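Esterase LipW (Mycobacterium marinum, PDB 3QH4) probably hydrolyses ester bonds with strict substrate selectivity, as an enzyme of the alpha/beta hydrolase fold. Local coordinates at residues V87-H92 against R158-A163; I188-H193 against P248-T253. All coordinates share one frame; numbering follows the deposited sequence.

Contact 1: V87-H92 against R158-A163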
# COMPACT_ATOMS: atom_id res chain seq x y z
N VAL A 87 -4.38 -15.17 5.57
CA VAL A 87 -3.32 -14.65 4.69
C VAL A 87 -3.72 -13.31 4.09
O VAL A 87 -4.90 -13.12 3.74
CB VAL A 87 -2.97 -15.69 3.57
CG1 VAL A 87 -4.19 -16.07 2.72
CG2 VAL A 87 -1.82 -15.17 2.66
N VAL A 88 -2.75 -12.41 4.00
CA VAL A 88 -2.97 -11.08 3.42
C VAL A 88 -2.14 -10.99 2.15
O VAL A 88 -0.95 -11.28 2.18
CB VAL A 88 -2.46 -9.96 4.40
CG1 VAL A 88 -2.64 -8.55 3.77
CG2 VAL A 88 -3.18 -10.04 5.74
N VAL A 89 -2.74 -10.55 1.03
CA VAL A 89 -1.93 -10.25 -0.16
C VAL A 89 -1.66 -8.76 -0.12
O VAL A 89 -2.61 -7.99 -0.09
CB VAL A 89 -2.68 -10.63 -1.46
CG1 VAL A 89 -1.94 -10.09 -2.69
CG2 VAL A 89 -2.87 -12.17 -1.51
N TYR A 90 -0.38 -8.38 -0.09
CA TYR A 90 0.05 -6.99 0.16
C TYR A 90 0.80 -6.40 -1.03
O TYR A 90 1.63 -7.11 -1.64
CB TYR A 90 0.97 -6.95 1.40
CG TYR A 90 1.45 -5.56 1.72
CD1 TYR A 90 0.71 -4.74 2.62
CD2 TYR A 90 2.63 -5.05 1.16
CE1 TYR A 90 1.16 -3.45 2.91
CE2 TYR A 90 3.09 -3.76 1.44
CZ TYR A 90 2.34 -2.97 2.30
OH TYR A 90 2.75 -1.69 2.58
N CYS A 91 0.51 -5.13 -1.34
CA CYS A 91 1.21 -4.38 -2.41
C CYS A 91 1.85 -3.13 -1.83
O CYS A 91 1.17 -2.33 -1.18
CB CYS A 91 0.24 -3.98 -3.54
SG CYS A 91 -0.32 -5.39 -4.44
N HIS A 92 3.16 -2.98 -2.06
CA HIS A 92 3.97 -1.89 -1.47
C HIS A 92 3.74 -0.48 -2.07
O HIS A 92 3.14 -0.33 -3.12
CB HIS A 92 5.46 -2.24 -1.58
CG HIS A 92 5.97 -2.27 -3.00
ND1 HIS A 92 6.33 -1.13 -3.67
CD2 HIS A 92 6.20 -3.30 -3.85
CE1 HIS A 92 6.73 -1.44 -4.90
NE2 HIS A 92 6.67 -2.76 -5.02
N ARG A 158 -10.18 -19.28 3.11
CA ARG A 158 -11.42 -18.69 3.62
C ARG A 158 -11.17 -17.41 4.44
O ARG A 158 -12.13 -16.71 4.82
CB ARG A 158 -12.21 -19.69 4.46
N ARG A 159 -9.90 -17.12 4.72
CA ARG A 159 -9.55 -15.92 5.50
C ARG A 159 -8.48 -15.15 4.72
O ARG A 159 -7.31 -15.09 5.12
CB ARG A 159 -9.12 -16.25 6.94
CG ARG A 159 -10.29 -16.69 7.79
CD ARG A 159 -9.82 -16.98 9.22
NE ARG A 159 -9.00 -18.18 9.25
CZ ARG A 159 -8.20 -18.51 10.24
NH1 ARG A 159 -8.09 -17.71 11.31
NH2 ARG A 159 -7.50 -19.65 10.16
N LEU A 160 -8.90 -14.61 3.59
CA LEU A 160 -8.01 -13.86 2.70
C LEU A 160 -8.33 -12.38 2.78
O LEU A 160 -9.49 -11.97 2.59
CB LEU A 160 -8.13 -14.36 1.26
CG LEU A 160 -7.48 -13.50 0.16
CD1 LEU A 160 -5.99 -13.67 0.20
CD2 LEU A 160 -8.04 -13.98 -1.23
N ALA A 161 -7.28 -11.59 3.06
CA ALA A 161 -7.38 -10.13 3.10
C ALA A 161 -6.44 -9.56 2.03
O ALA A 161 -5.51 -10.24 1.57
CB ALA A 161 -7.01 -9.60 4.49
N VAL A 162 -6.69 -8.31 1.66
CA VAL A 162 -5.81 -7.60 0.74
C VAL A 162 -5.38 -6.30 1.44
O VAL A 162 -6.12 -5.79 2.30
CB VAL A 162 -6.50 -7.32 -0.63
CG1 VAL A 162 -6.83 -8.65 -1.37
CG2 VAL A 162 -7.79 -6.48 -0.47
N ALA A 163 -4.19 -5.81 1.13
CA ALA A 163 -3.66 -4.67 1.85
C ALA A 163 -2.65 -3.97 0.99
O ALA A 163 -2.05 -4.58 0.08
CB ALA A 163 -2.98 -5.14 3.18
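The carbonyl oxygen of Ala161 is met by two groups of the neighbouring strand: Val89 N gives the shortest hydrogen bond of the pairing, 2.8 Å to Ala161 O, and Val88 CA adds a weaker C-H...O contact to the same oxygen. The two strands run parallel in the central sheet of an alpha/beta hydrolase fold, their axes 19° apart. Five backbone bonds join them, from Val87 N to Arg159 O at one end to Cys91 N and Ala163 O at the other, 3.0 Å apart. Val87 and Val89 share a face with Leu160 and Val162, a face covered by helix 134-148. There Leu160 CD1 sits 3.9 Å from both Val87 CG1 and Val89 CG2, reaching them because its CG is turned anti to the backbone N (chi1 168°). The other face, formed by Val88, Tyr90, Ala161 and Ala163, is packed in part by helix 298-315. Tyr90 leaves the sheet on this face, and its OH is hydrogen-bonded to Asp104. Past Ala163 the second strand leads into a Gly-x-Ser-x-Gly sequence consistent with the nucleophile elbow of this family, which the Cys91 side chain touches. The Ala163 methyl is touched by two side chains of the neighbouring strand, from directions about at right angles: Tyr90 CD1 is 3.8 Å from Ala163 CB, and Val88 CG1 presses tighter, 3.5 Å from that same CB.

Contact 2: I188-H193 against P248-T253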
# COMPACT_ATOMS: atom_id res chain seq x y z
N ILE A 188 -12.17 -11.11 2.66
CA ILE A 188 -12.94 -10.74 3.83
C ILE A 188 -12.57 -9.40 4.45
O ILE A 188 -13.28 -8.89 5.33
CB ILE A 188 -12.92 -11.83 4.93
CG1 ILE A 188 -11.51 -11.98 5.54
CG2 ILE A 188 -13.49 -13.17 4.36
CD1 ILE A 188 -11.50 -12.86 6.80
N PHE A 189 -11.46 -8.81 3.99
CA PHE A 189 -11.05 -7.55 4.58
C PHE A 189 -10.10 -6.85 3.65
O PHE A 189 -9.31 -7.52 2.97
CB PHE A 189 -10.34 -7.79 5.91
CG PHE A 189 -10.27 -6.56 6.79
CD1 PHE A 189 -11.36 -6.22 7.60
CD2 PHE A 189 -9.13 -5.76 6.81
CE1 PHE A 189 -11.30 -5.09 8.43
CE2 PHE A 189 -9.07 -4.60 7.60
CZ PHE A 189 -10.16 -4.27 8.43
N GLN A 190 -10.16 -5.51 3.63
CA GLN A 190 -9.15 -4.73 2.89
C GLN A 190 -8.53 -3.69 3.81
O GLN A 190 -9.23 -2.92 4.50
CB GLN A 190 -9.74 -4.06 1.62
CG GLN A 190 -10.88 -3.07 1.84
CD GLN A 190 -11.36 -2.42 0.53
OE1 GLN A 190 -10.56 -2.10 -0.37
NE2 GLN A 190 -12.67 -2.29 0.40
N LEU A 191 -7.21 -3.60 3.76
CA LEU A 191 -6.49 -2.66 4.63
C LEU A 191 -5.75 -1.68 3.73
O LEU A 191 -4.87 -2.07 2.95
CB LEU A 191 -5.51 -3.44 5.53
CG LEU A 191 -4.72 -2.62 6.55
CD1 LEU A 191 -4.49 -3.47 7.80
CD2 LEU A 191 -3.39 -2.16 5.93
N LEU A 192 -6.20 -0.43 3.76
CA LEU A 192 -5.71 0.59 2.82
C LEU A 192 -4.99 1.67 3.64
O LEU A 192 -5.63 2.55 4.26
CB LEU A 192 -6.86 1.20 2.01
CG LEU A 192 -7.82 0.22 1.32
CD1 LEU A 192 -8.97 0.97 0.66
CD2 LEU A 192 -7.09 -0.63 0.27
N HIS A 193 -3.67 1.59 3.65
CA HIS A 193 -2.89 2.63 4.32
C HIS A 193 -2.50 3.76 3.37
O HIS A 193 -1.91 3.53 2.31
CB HIS A 193 -1.65 2.03 5.03
CG HIS A 193 -0.78 3.06 5.69
ND1 HIS A 193 -1.29 4.05 6.51
CD2 HIS A 193 0.56 3.24 5.67
CE1 HIS A 193 -0.30 4.81 6.94
NE2 HIS A 193 0.83 4.35 6.44
N PRO A 248 -15.37 -5.45 0.68
CA PRO A 248 -15.02 -6.00 1.98
C PRO A 248 -14.88 -4.92 3.05
O PRO A 248 -14.51 -3.78 2.73
CB PRO A 248 -13.67 -6.69 1.76
CG PRO A 248 -13.30 -6.47 0.35
CD PRO A 248 -14.33 -5.67 -0.34
N ALA A 249 -15.18 -5.30 4.29
CA ALA A 249 -14.85 -4.51 5.46
C ALA A 249 -13.44 -3.91 5.33
O ALA A 249 -12.52 -4.56 4.81
CB ALA A 249 -14.96 -5.35 6.69
N THR A 250 -13.30 -2.67 5.78
CA THR A 250 -12.13 -1.85 5.44
C THR A 250 -11.51 -1.20 6.68
O THR A 250 -12.26 -0.79 7.59
CB THR A 250 -12.58 -0.74 4.46
OG1 THR A 250 -13.04 -1.36 3.25
CG2 THR A 250 -11.41 0.24 4.10
N LEU A 251 -10.17 -1.14 6.72
CA LEU A 251 -9.44 -0.20 7.58
C LEU A 251 -8.75 0.74 6.62
O LEU A 251 -8.02 0.30 5.73
CB LEU A 251 -8.39 -0.89 8.45
CG LEU A 251 -7.45 0.10 9.16
CD1 LEU A 251 -8.20 0.95 10.24
CD2 LEU A 251 -6.29 -0.68 9.80
N ILE A 252 -8.98 2.04 6.81
CA ILE A 252 -8.34 3.04 5.95
C ILE A 252 -7.71 4.12 6.81
O ILE A 252 -8.38 4.69 7.69
CB ILE A 252 -9.35 3.56 4.87
CG1 ILE A 252 -8.69 4.59 3.94
CG2 ILE A 252 -10.62 4.17 5.50
CD1 ILE A 252 -9.59 4.99 2.72
N THR A 253 -6.44 4.45 6.54
CA THR A 253 -5.69 5.31 7.44
C THR A 253 -4.94 6.37 6.62
O THR A 253 -4.64 6.15 5.43
CB THR A 253 -4.68 4.47 8.25
OG1 THR A 253 -3.91 3.63 7.37
CG2 THR A 253 -5.39 3.59 9.29
O HOH W 1 -16.01 -8.03 4.68
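His193 and Thr253 meet through their side chains, ND1 of His193 being hydrogen-bonded to OG1 of Thr253, 2.8 Å away. The hydroxyl lies at the imidazole edge, in the ring plane, and the two side chains cross at about a right angle. Thr253 OG1 is set between its own N and carbonyl carbon (chi1 50°), which turns it to the histidine; NE2, on the other side of that ring, bonds Asp291. At the opposite end, Phe189 lays its ring over the 249-251 backbone: Ala249 O stands 3.4 Å above one face, offset toward the rim, while Phe189 CZ packs 3.8 Å from Leu251 CB. Gln190 leaves on the other face of the sheet, with CG between N and the carbonyl carbon (chi1 61°); beyond CG the extended chain takes NE2 to Pro248 O, a weak bond of 3.3 Å. Thr250 OG1 donates to that same oxygen. Between these ends Leu191 CD1 is 3.9 Å from Leu251 CD2, the two chains running alongside. One water bridges Ile188 O and Ala249 N. Four backbone hydrogen bonds complete a pair of almost exactly parallel neighbouring strands, as in the central sheet of the alpha/beta hydrolase fold.

After two N-terminal helices and the antiparallel strands 59-66 and 72-79 the chain reaches strand 85-91, then passes through helix 105-115, strand 118-122 and helices 134-148 and 150-153 before strand 160-165 returns to its side and contact 1 closes that loop. Helix 167-181 follows, and strand 189-193 opens contact 2, which closes when segment 248-253 arrives, 55 residues after 193. The contacts are therefore in series, neither nested nor crossed. They meet in space because strands 160-165 and 189-193 are themselves neighbours, probably hydrogen-bonded from Leu160 O to Ile188 N. With that junction the two contacts join four adjacent parallel strands, 85-91, 160-165, 189-193 and 250-255, in the sheet.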